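Local coordinates for protein tumor necrosis factor receptor superfamily member 11B (Mus musculus, PDB 4E4D) that acts as a secreted decoy receptor for the cytokine RANKL, neutralising its role in osteoclast formation, here represented by the cysteine-rich repeats of its N-terminal part, at residues Y7-P12 and L19-A24; G26-Q31 and L40-P45; V60-V65 and T79-C84; E68-K73 and C84-G89. One frame throughout, in Å; residues are numbered along the deposited sequence.

Contact 1 (Y7-P12 and L19-A24); sequences YLHYDP and LCDKCA
Tyr10 and Cys20 form the hydrogen-bonded pair of a short antiparallel beta hairpin, strands 9-10 and 20-21, within the first cysteine-rich repeat of this tumour necrosis factor receptor relative. Tyr10 N donates to Cys20 O (3.1 Å) and Cys20 N donates back to Tyr10 O (2.9 Å); a third backbone bond, from Lys22 N to Leu8 O, carries the pairing past the strand ends. Tyr10 and Cys20 share one face of the hairpin. A chi1 of 72° sets Tyr10 CG between the backbone N and the carbonyl carbon, which brings the ring across to the partner strand. There Asp21 O meets the ring edge, and Cys20 SG comes in obliquely, 4.0 Å from the ring centroid, as a sulfur-aromatic contact. Pro12 CD touches the same sulfur (SG to CD 3.5 Å), which is bonded onward to Cys33. The other face belongs to His9 and Asp21. Leu19 CD1 sits over the His9 ring in a CH-pi contact, 4.0 Å from its centroid and 11° off the normal, while Tyr7 O lies over the opposite face. Asp21 runs alongside His9, pointing the same way, with carboxylate and imidazole planes 74° apart and OD2 of Asp21 3.4 Å from NE2 of His9. Beyond the strands, the extended Lys22 chain runs at a slant to Leu8 and touches it (NZ of Lys22 to CD2 of Leu8 3.9 Å). The chemistry is thus divided between the faces: a disulfide sulfur nested against tyrosine and proline on one, and on the other a carboxylate whose charge would be expected to favour protonation of the neighbouring imidazole.

Contact 2 (G26-Q31 and L40-P45); sequences GTYLKQ and LCVPCP
Strands 27-31 and 40-43 run antiparallel from the Thr27-Pro43 pair to the Gln31-Leu40 pair, their axes 4.3 Å apart at closest approach and 139° apart in direction. Tyr28 and Val42 bond to each other in both senses, Tyr28 N to Val42 O at 2.8 Å and Val42 N to Tyr28 O at 3.0 Å. Further along, Leu40 O accepts from Lys30 N while Leu40 N donates to Gln31 O, so two residues face one: a beta bulge that shifts the register by one. On the face carrying Tyr28 and Val42, the side chains lie side by side, and Val42 CB stands over the tyrosine ring in a CH-pi contact, 4.2 Å from the centroid. Pro43 O reaches the ring edge, and Pro45 CD touches Tyr28 CE2 at 4.0 Å. This hairpin closes the first cysteine-rich repeat; Cys41 on its other face is disulfide-bonded to Cys23, and Cys44, bonded to Cys59, already belongs to the second repeat. Backbone bonding goes one step beyond the strands and across that boundary, with Cys44 N donating to Gly26 O (2.8 Å). Thr27 CB packs on Val42 O, while its OG1 bonds to Ala24 O. At the bulged end Leu40 CD2 lies along the Gln31 chain, and Lys30 CD rests against Val42 CG2 at 3.8 Å.

Contact 3 (V60-V65 and T79-C84); sequences VYCSPV and THNRVC
Asn81 and Arg82 both project CG opposite the backbone N (chi1 -173° and 176°), which carries the Asn81 carboxamide to Ser63 and starts the Arg82 chain toward segment 60-65; a bend at chi3 of -56° then turns the guanidinium toward the carbonyls on either side of Ser63. Asn81 takes up both backbone polar groups of Ser63. ND2 donates to Ser63 O at 3.0 Å along a nearly straight bond, with the acceptor close to the amide plane, and OD1 receives a weak bond from Ser63 N at 3.3 Å. Arg82 reaches the opposite backbone through a single nitrogen, NH1, which makes weak bonds to Cys62 O (3.4 Å), at the guanidinium edge in its plane, and to Pro64 O (3.2 Å), which approaches obliquely. A water that donates to Cys62 O at 2.9 Å also accepts a weak bond from Arg82 NH2. The peptide before Pro64 is cis, and residues 62-65, past the end of strand 60-61, form loop; Asn81 and Arg82 bind this loop through its backbone, within the second cysteine-rich repeat. Another protein chain packs on Tyr61, Ser63, Pro64 and Val65, and one of its acidic side chains accepts from Val65 N, consistent with a role in ligand binding. No helix takes part: strand 48-49 lies alongside, its Tyr49 touching Cys62 and Asn81; Cys62 is disulfide-bonded to Cys76 and Cys84 to Cys66, while Val83 pairs with strand 70-74.

Contact 4 (E68-K73 and C84-G89); sequences ELQSVK and CECEEG
Gln70 and Cys86 meet in the compact part of this contact, as a non-hydrogen-bonded pair whose side chains share a face with Cys84. Gln70, with CG beside its backbone N (chi1 -79°) and the chain extended beyond, lies along this face: NE2 comes to 3.6 Å from Cys86 SG, and OE1 to 3.4 Å from Cys84 CB. The amide oxygen finds its polar partner in Lys67 N, consistent with the carboxamide being held with its oxygen turned that way. Backbone bonds close the packing, Ser71 N to Glu85 O at 2.7 Å and Glu85 N to Ser71 O at 2.9 Å, with Glu87 N donating to Leu69 O. These make up the antiparallel hairpin of strands 70-74 and 83-86, which spans the boundary between the second and third cysteine-rich repeats: Cys84 is joined to Cys66 in the second, Cys86 to Cys97 in the third. Leu92 of strand 90-93 packs on Gln70 and Cys86. The opposite face is looser. Ser71 is exposed, and the Lys73 chain, bent at chi3, crosses the extended Glu85 at a slant; the ion pair is long, 3.7 Å from NZ of Lys73 to OE1 of Glu85. Leu69 packs against the Glu87 side chain, CD2 3.7 Å from OE2 of Glu87, whose other oxygen has a weak, long ion pair with Arg90. An aromatic side chain of another protein chain packs on Leu69, and Glu68 OE2 makes a salt bridge to a basic side chain of that chain.

Contacts 1, 2 and 3 come in series along an elongated, helix-free chain of short two-stranded sheets; contacts 3 and 4 interleave. Contacts 1 and 2 are successive hairpins of the first cysteine-rich repeat, their centres about 13 Å apart and joined by the Cys23-Cys41 disulfide. Contact 3, in the second repeat, lies about 18 Å from contact 2 between centres without touching it. Contacts 3 and 4 share Cys84 and strand 83-86, and sit about 15 Å apart between centres. Contacts 1 and 4 are about 38 Å apart between centres, on opposite sides of the chain's centre. Repeat succeeds repeat as a disulfide-braced rod, and contacts 3 and 4 both meet other protein chains of the assembly.

Contact 1 (Y7-P12 and L19-A24)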
# COMPACT_ATOMS: atom_id res chain seq x y z
N TYR B 7 -5.55 25.78 -35.95
CA TYR B 7 -5.86 27.20 -35.94
C TYR B 7 -5.81 27.76 -34.52
O TYR B 7 -6.08 28.94 -34.30
CB TYR B 7 -7.23 27.45 -36.56
CG TYR B 7 -7.48 26.64 -37.82
CD1 TYR B 7 -6.45 26.37 -38.71
CD2 TYR B 7 -8.75 26.13 -38.10
CE1 TYR B 7 -6.67 25.64 -39.86
CE2 TYR B 7 -8.98 25.39 -39.25
CZ TYR B 7 -7.94 25.15 -40.12
OH TYR B 7 -8.16 24.41 -41.26
N LEU B 8 -5.47 26.90 -33.56
CA LEU B 8 -5.30 27.33 -32.18
C LEU B 8 -3.83 27.63 -31.93
O LEU B 8 -2.96 27.00 -32.53
CB LEU B 8 -5.80 26.25 -31.21
CG LEU B 8 -7.07 26.61 -30.45
CD1 LEU B 8 -8.31 26.31 -31.29
CD2 LEU B 8 -7.13 25.88 -29.12
N HIS B 9 -3.56 28.58 -31.05
CA HIS B 9 -2.20 29.08 -30.88
C HIS B 9 -1.72 29.13 -29.43
O HIS B 9 -2.47 29.49 -28.52
CB HIS B 9 -2.08 30.48 -31.49
CG HIS B 9 -2.11 30.49 -32.99
ND1 HIS B 9 -2.77 31.45 -33.71
CD2 HIS B 9 -1.55 29.65 -33.89
CE1 HIS B 9 -2.62 31.21 -35.01
NE2 HIS B 9 -1.88 30.12 -35.14
N TYR B 10 -0.45 28.77 -29.23
CA TYR B 10 0.24 28.96 -27.96
C TYR B 10 1.54 29.69 -28.29
O TYR B 10 1.65 30.27 -29.36
CB TYR B 10 0.52 27.61 -27.28
CG TYR B 10 1.60 26.79 -27.94
CD1 TYR B 10 1.38 26.18 -29.17
CD2 TYR B 10 2.84 26.63 -27.33
CE1 TYR B 10 2.37 25.43 -29.78
CE2 TYR B 10 3.83 25.88 -27.94
CZ TYR B 10 3.59 25.28 -29.16
OH TYR B 10 4.58 24.54 -29.76
N ASP B 11 2.52 29.67 -27.39
CA ASP B 11 3.77 30.38 -27.66
C ASP B 11 4.97 29.96 -26.80
O ASP B 11 4.95 30.10 -25.58
CB ASP B 11 3.55 31.89 -27.49
CG ASP B 11 2.83 32.23 -26.20
OD1 ASP B 11 2.72 31.35 -25.32
OD2 ASP B 11 2.38 33.39 -26.06
N PRO B 12 6.02 29.43 -27.45
CA PRO B 12 7.32 29.20 -26.81
C PRO B 12 8.28 30.37 -27.07
O PRO B 12 7.85 31.39 -27.59
CB PRO B 12 7.83 27.94 -27.51
CG PRO B 12 7.28 28.05 -28.89
CD PRO B 12 5.95 28.78 -28.77
N LEU B 19 4.02 33.20 -31.22
CA LEU B 19 2.92 32.24 -31.17
C LEU B 19 3.00 31.26 -32.34
O LEU B 19 3.65 31.54 -33.35
CB LEU B 19 1.57 32.96 -31.15
CG LEU B 19 1.24 33.92 -32.30
CD1 LEU B 19 0.81 33.17 -33.56
CD2 LEU B 19 0.16 34.89 -31.87
N CYS B 20 2.35 30.11 -32.20
CA CYS B 20 2.37 29.10 -33.24
C CYS B 20 1.29 28.04 -33.01
O CYS B 20 0.76 27.91 -31.90
CB CYS B 20 3.75 28.44 -33.32
SG CYS B 20 4.36 27.79 -31.75
N ASP B 21 0.98 27.29 -34.06
CA ASP B 21 -0.14 26.36 -34.04
C ASP B 21 0.08 25.17 -33.11
O ASP B 21 1.18 24.63 -33.02
CB ASP B 21 -0.42 25.85 -35.45
CG ASP B 21 -0.89 26.95 -36.38
OD1 ASP B 21 -0.03 27.70 -36.89
OD2 ASP B 21 -2.11 27.07 -36.60
N LYS B 22 -0.99 24.77 -32.42
CA LYS B 22 -0.98 23.55 -31.63
C LYS B 22 -1.08 22.35 -32.56
O LYS B 22 -1.35 22.51 -33.75
CB LYS B 22 -2.17 23.54 -30.66
CG LYS B 22 -2.15 24.65 -29.62
CD LYS B 22 -3.27 24.45 -28.60
CE LYS B 22 -3.27 25.55 -27.55
NZ LYS B 22 -4.29 25.30 -26.49
N CYS B 23 -0.87 21.16 -32.02
CA CYS B 23 -1.01 19.94 -32.81
C CYS B 23 -2.45 19.44 -32.78
O CYS B 23 -3.09 19.41 -31.73
CB CYS B 23 -0.06 18.85 -32.29
SG CYS B 23 1.66 19.09 -32.79
N ALA B 24 -2.95 19.07 -33.95
CA ALA B 24 -4.33 18.59 -34.08
C ALA B 24 -4.47 17.20 -33.48
O ALA B 24 -3.47 16.51 -33.27
CB ALA B 24 -4.74 18.59 -35.54

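Contact 2 (G26-Q31 and L40-P45)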
# COMPACT_ATOMS: atom_id res chain seq x y z
N GLY B 26 -4.92 13.28 -33.23
CA GLY B 26 -4.34 12.25 -34.07
C GLY B 26 -2.84 12.42 -34.25
O GLY B 26 -2.19 11.59 -34.89
N THR B 27 -2.29 13.50 -33.70
CA THR B 27 -0.86 13.77 -33.83
C THR B 27 -0.27 14.24 -32.51
O THR B 27 -1.00 14.60 -31.58
CB THR B 27 -0.58 14.86 -34.89
OG1 THR B 27 -1.01 16.13 -34.39
CG2 THR B 27 -1.31 14.55 -36.19
N TYR B 28 1.06 14.22 -32.42
CA TYR B 28 1.76 14.74 -31.26
C TYR B 28 2.83 15.73 -31.71
O TYR B 28 3.30 15.67 -32.85
CB TYR B 28 2.40 13.61 -30.45
CG TYR B 28 3.53 12.91 -31.17
CD1 TYR B 28 4.84 13.36 -31.03
CD2 TYR B 28 3.29 11.81 -31.98
CE1 TYR B 28 5.88 12.72 -31.69
CE2 TYR B 28 4.33 11.17 -32.64
CZ TYR B 28 5.62 11.63 -32.49
OH TYR B 28 6.65 11.00 -33.14
N LEU B 29 3.22 16.63 -30.81
CA LEU B 29 4.21 17.65 -31.12
C LEU B 29 5.62 17.05 -31.07
O LEU B 29 6.04 16.54 -30.04
CB LEU B 29 4.10 18.81 -30.13
CG LEU B 29 4.88 20.08 -30.45
CD1 LEU B 29 4.33 21.24 -29.64
CD2 LEU B 29 6.37 19.91 -30.17
N LYS B 30 6.34 17.13 -32.19
CA LYS B 30 7.70 16.60 -32.24
C LYS B 30 8.74 17.72 -32.22
O LYS B 30 9.84 17.53 -31.70
CB LYS B 30 7.89 15.72 -33.48
CG LYS B 30 9.13 14.85 -33.39
CD LYS B 30 9.22 13.85 -34.54
CE LYS B 30 10.28 12.80 -34.27
NZ LYS B 30 11.62 13.39 -34.01
N GLN B 31 8.40 18.87 -32.80
CA GLN B 31 9.29 20.03 -32.78
C GLN B 31 8.50 21.33 -32.78
O GLN B 31 7.60 21.53 -33.60
CB GLN B 31 10.24 19.99 -33.98
CG GLN B 31 11.29 18.90 -33.90
CD GLN B 31 12.35 19.01 -34.98
OE1 GLN B 31 12.14 19.66 -36.00
NE2 GLN B 31 13.49 18.37 -34.75
N LEU B 40 5.79 21.38 -35.95
CA LEU B 40 5.88 20.05 -36.54
C LEU B 40 5.03 19.06 -35.75
O LEU B 40 5.23 18.86 -34.56
CB LEU B 40 7.33 19.57 -36.57
CG LEU B 40 7.54 18.17 -37.14
CD1 LEU B 40 7.15 18.11 -38.61
CD2 LEU B 40 8.98 17.71 -36.95
N CYS B 41 4.08 18.44 -36.44
CA CYS B 41 3.18 17.48 -35.80
C CYS B 41 3.22 16.15 -36.54
O CYS B 41 3.13 16.11 -37.77
CB CYS B 41 1.76 18.03 -35.76
SG CYS B 41 1.60 19.54 -34.77
N VAL B 42 3.35 15.07 -35.78
CA VAL B 42 3.47 13.73 -36.36
C VAL B 42 2.33 12.85 -35.87
O VAL B 42 1.98 12.88 -34.69
CB VAL B 42 4.81 13.10 -35.96
CG1 VAL B 42 4.91 11.66 -36.45
CG2 VAL B 42 5.96 13.93 -36.50
N PRO B 43 1.74 12.05 -36.78
CA PRO B 43 0.63 11.17 -36.38
C PRO B 43 0.99 10.28 -35.20
O PRO B 43 2.13 9.85 -35.07
CB PRO B 43 0.39 10.33 -37.64
CG PRO B 43 1.59 10.53 -38.51
CD PRO B 43 2.07 11.90 -38.20
N CYS B 44 0.01 10.02 -34.34
CA CYS B 44 0.22 9.18 -33.16
C CYS B 44 0.67 7.78 -33.57
O CYS B 44 0.14 7.22 -34.52
CB CYS B 44 -1.06 9.07 -32.34
SG CYS B 44 -1.52 10.58 -31.45
N PRO B 45 1.65 7.22 -32.85
CA PRO B 45 2.06 5.85 -33.13
C PRO B 45 0.94 4.87 -32.81
O PRO B 45 -0.06 5.26 -32.22
CB PRO B 45 3.26 5.64 -32.19
CG PRO B 45 3.05 6.62 -31.09
CD PRO B 45 2.39 7.81 -31.72

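Contact 3 (V60-V65 and T79-C84)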
# COMPACT_ATOMS: atom_id res chain seq x y z
N VAL B 60 -1.39 9.88 -25.96
CA VAL B 60 -1.96 9.19 -24.81
C VAL B 60 -2.19 7.72 -25.13
O VAL B 60 -2.78 7.38 -26.15
CB VAL B 60 -3.29 9.82 -24.38
CG1 VAL B 60 -3.83 9.15 -23.13
CG2 VAL B 60 -3.12 11.32 -24.15
N TYR B 61 -1.72 6.85 -24.24
CA TYR B 61 -1.83 5.41 -24.44
C TYR B 61 -3.28 4.93 -24.35
O TYR B 61 -4.03 5.37 -23.48
CB TYR B 61 -0.98 4.68 -23.40
CG TYR B 61 -0.86 3.19 -23.62
CD1 TYR B 61 -0.35 2.69 -24.81
CD2 TYR B 61 -1.23 2.28 -22.64
CE1 TYR B 61 -0.23 1.33 -25.02
CE2 TYR B 61 -1.11 0.92 -22.84
CZ TYR B 61 -0.61 0.45 -24.03
OH TYR B 61 -0.49 -0.90 -24.23
N CYS B 62 -3.66 4.04 -25.26
CA CYS B 62 -5.00 3.47 -25.24
C CYS B 62 -5.12 2.46 -24.11
O CYS B 62 -4.43 1.44 -24.10
CB CYS B 62 -5.32 2.81 -26.58
SG CYS B 62 -5.50 3.99 -27.94
N SER B 63 -6.00 2.76 -23.16
CA SER B 63 -6.15 1.93 -21.98
C SER B 63 -7.42 2.33 -21.24
O SER B 63 -7.93 3.43 -21.43
CB SER B 63 -4.94 2.10 -21.07
OG SER B 63 -4.74 3.47 -20.74
N PRO B 64 -7.94 1.43 -20.39
CA PRO B 64 -7.38 0.11 -20.11
C PRO B 64 -7.92 -0.98 -21.04
O PRO B 64 -8.69 -0.69 -21.96
CB PRO B 64 -7.85 -0.16 -18.69
CG PRO B 64 -9.18 0.51 -18.62
CD PRO B 64 -9.10 1.72 -19.52
N VAL B 65 -7.51 -2.21 -20.79
CA VAL B 65 -8.04 -3.37 -21.49
C VAL B 65 -9.47 -3.62 -21.02
O VAL B 65 -9.81 -3.33 -19.87
CB VAL B 65 -7.20 -4.62 -21.21
CG1 VAL B 65 -7.84 -5.86 -21.83
CG2 VAL B 65 -5.78 -4.44 -21.74
N THR B 79 -7.63 9.22 -32.88
CA THR B 79 -8.38 10.38 -32.42
C THR B 79 -9.15 10.12 -31.13
O THR B 79 -9.45 11.06 -30.39
CB THR B 79 -9.37 10.86 -33.50
OG1 THR B 79 -10.26 9.80 -33.85
CG2 THR B 79 -8.63 11.32 -34.75
N HIS B 80 -9.46 8.86 -30.84
CA HIS B 80 -10.22 8.53 -29.64
C HIS B 80 -9.71 7.26 -28.95
O HIS B 80 -9.12 6.39 -29.58
CB HIS B 80 -11.71 8.37 -29.97
CG HIS B 80 -12.00 7.30 -30.98
ND1 HIS B 80 -12.39 7.59 -32.27
CD2 HIS B 80 -11.96 5.95 -30.89
CE1 HIS B 80 -12.57 6.46 -32.93
NE2 HIS B 80 -12.32 5.45 -32.12
N ASN B 81 -9.96 7.18 -27.65
CA ASN B 81 -9.55 6.04 -26.85
C ASN B 81 -10.48 4.85 -27.04
O ASN B 81 -11.60 5.00 -27.54
CB ASN B 81 -9.53 6.42 -25.37
CG ASN B 81 -8.95 5.33 -24.49
OD1 ASN B 81 -8.21 4.47 -24.96
ND2 ASN B 81 -9.28 5.37 -23.20
N ARG B 82 -10.02 3.67 -26.63
CA ARG B 82 -10.86 2.49 -26.60
C ARG B 82 -12.05 2.74 -25.69
O ARG B 82 -11.92 3.39 -24.65
CB ARG B 82 -10.05 1.29 -26.10
CG ARG B 82 -10.86 0.02 -25.93
CD ARG B 82 -10.02 -1.12 -25.37
NE ARG B 82 -8.84 -1.39 -26.19
CZ ARG B 82 -7.60 -0.97 -25.91
NH1 ARG B 82 -7.35 -0.25 -24.82
NH2 ARG B 82 -6.61 -1.27 -26.73
N VAL B 83 -13.22 2.23 -26.08
CA VAL B 83 -14.42 2.37 -25.27
C VAL B 83 -15.02 1.00 -24.98
O VAL B 83 -15.49 0.31 -25.88
CB VAL B 83 -15.48 3.24 -25.97
CG1 VAL B 83 -16.74 3.33 -25.12
CG2 VAL B 83 -14.92 4.63 -26.25
N CYS B 84 -15.02 0.62 -23.70
CA CYS B 84 -15.54 -0.67 -23.29
C CYS B 84 -16.91 -0.53 -22.62
O CYS B 84 -17.17 0.45 -21.92
CB CYS B 84 -14.56 -1.35 -22.32
SG CYS B 84 -12.90 -1.57 -23.00
O HOH W 1 -3.48 -0.27 -26.24
O HOH W 2 -4.78 -0.86 -23.12

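Contact 4 (E68-K73 and C84-G89)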
# COMPACT_ATOMS: atom_id res chain seq x y z
N GLU B 68 -13.74 -8.70 -18.15
CA GLU B 68 -14.26 -10.02 -18.51
C GLU B 68 -15.61 -9.96 -19.23
O GLU B 68 -15.76 -10.51 -20.32
CB GLU B 68 -14.40 -10.90 -17.27
CG GLU B 68 -13.07 -11.27 -16.61
CD GLU B 68 -12.48 -10.13 -15.81
OE1 GLU B 68 -13.24 -9.42 -15.12
OE2 GLU B 68 -11.24 -9.94 -15.87
N LEU B 69 -16.59 -9.32 -18.61
CA LEU B 69 -17.93 -9.26 -19.16
C LEU B 69 -18.17 -7.95 -19.90
O LEU B 69 -19.25 -7.38 -19.83
CB LEU B 69 -18.97 -9.44 -18.06
CG LEU B 69 -18.80 -10.66 -17.16
CD1 LEU B 69 -20.02 -10.85 -16.27
CD2 LEU B 69 -18.54 -11.91 -17.98
N GLN B 70 -17.14 -7.49 -20.61
CA GLN B 70 -17.24 -6.26 -21.38
C GLN B 70 -17.02 -6.52 -22.86
O GLN B 70 -16.39 -7.50 -23.24
CB GLN B 70 -16.23 -5.22 -20.88
CG GLN B 70 -16.65 -4.50 -19.61
CD GLN B 70 -15.75 -3.32 -19.29
OE1 GLN B 70 -14.55 -3.35 -19.57
NE2 GLN B 70 -16.33 -2.28 -18.72
N SER B 71 -17.54 -5.62 -23.69
CA SER B 71 -17.32 -5.67 -25.13
C SER B 71 -16.66 -4.37 -25.57
O SER B 71 -16.73 -3.36 -24.86
CB SER B 71 -18.64 -5.85 -25.87
OG SER B 71 -19.46 -4.70 -25.73
N VAL B 72 -16.02 -4.40 -26.73
CA VAL B 72 -15.43 -3.19 -27.30
C VAL B 72 -16.47 -2.46 -28.14
O VAL B 72 -16.76 -2.87 -29.26
CB VAL B 72 -14.21 -3.52 -28.18
CG1 VAL B 72 -13.64 -2.25 -28.80
CG2 VAL B 72 -13.14 -4.24 -27.37
N LYS B 73 -17.03 -1.40 -27.59
CA LYS B 73 -18.00 -0.58 -28.32
C LYS B 73 -17.29 0.15 -29.45
O LYS B 73 -17.67 0.04 -30.62
CB LYS B 73 -18.68 0.43 -27.39
CG LYS B 73 -19.68 1.33 -28.10
CD LYS B 73 -20.21 2.43 -27.19
CE LYS B 73 -21.04 1.86 -26.05
NZ LYS B 73 -21.60 2.93 -25.18
N CYS B 84 -15.02 0.62 -23.70
CA CYS B 84 -15.54 -0.67 -23.29
C CYS B 84 -16.91 -0.53 -22.62
O CYS B 84 -17.17 0.45 -21.92
CB CYS B 84 -14.56 -1.35 -22.32
SG CYS B 84 -12.90 -1.57 -23.00
N GLU B 85 -17.78 -1.50 -22.86
CA GLU B 85 -19.13 -1.49 -22.30
C GLU B 85 -19.47 -2.85 -21.71
O GLU B 85 -19.09 -3.89 -22.26
CB GLU B 85 -20.14 -1.13 -23.39
CG GLU B 85 -21.57 -1.00 -22.90
CD GLU B 85 -22.56 -0.74 -24.02
OE1 GLU B 85 -22.12 -0.71 -25.20
OE2 GLU B 85 -23.76 -0.57 -23.74
N CYS B 86 -20.19 -2.86 -20.59
CA CYS B 86 -20.56 -4.10 -19.93
C CYS B 86 -21.73 -4.78 -20.61
O CYS B 86 -22.50 -4.14 -21.33
CB CYS B 86 -20.90 -3.84 -18.46
SG CYS B 86 -19.46 -3.55 -17.40
N GLU B 87 -21.87 -6.08 -20.37
CA GLU B 87 -22.97 -6.86 -20.94
C GLU B 87 -24.32 -6.29 -20.52
O GLU B 87 -24.39 -5.37 -19.71
CB GLU B 87 -22.89 -8.31 -20.47
CG GLU B 87 -21.74 -9.10 -21.07
CD GLU B 87 -21.64 -10.50 -20.49
OE1 GLU B 87 -22.47 -10.85 -19.63
OE2 GLU B 87 -20.72 -11.24 -20.90
N GLU B 88 -25.38 -6.85 -21.09
CA GLU B 88 -26.73 -6.43 -20.76
C GLU B 88 -27.09 -6.94 -19.37
O GLU B 88 -26.88 -8.12 -19.06
CB GLU B 88 -27.72 -6.95 -21.80
CG GLU B 88 -27.63 -6.24 -23.15
CD GLU B 88 -26.23 -6.29 -23.76
OE1 GLU B 88 -25.44 -7.17 -23.38
OE2 GLU B 88 -25.93 -5.43 -24.62
N GLY B 89 -27.63 -6.06 -18.54
CA GLY B 89 -28.01 -6.42 -17.19
C GLY B 89 -26.90 -6.20 -16.18
O GLY B 89 -27.03 -6.61 -15.02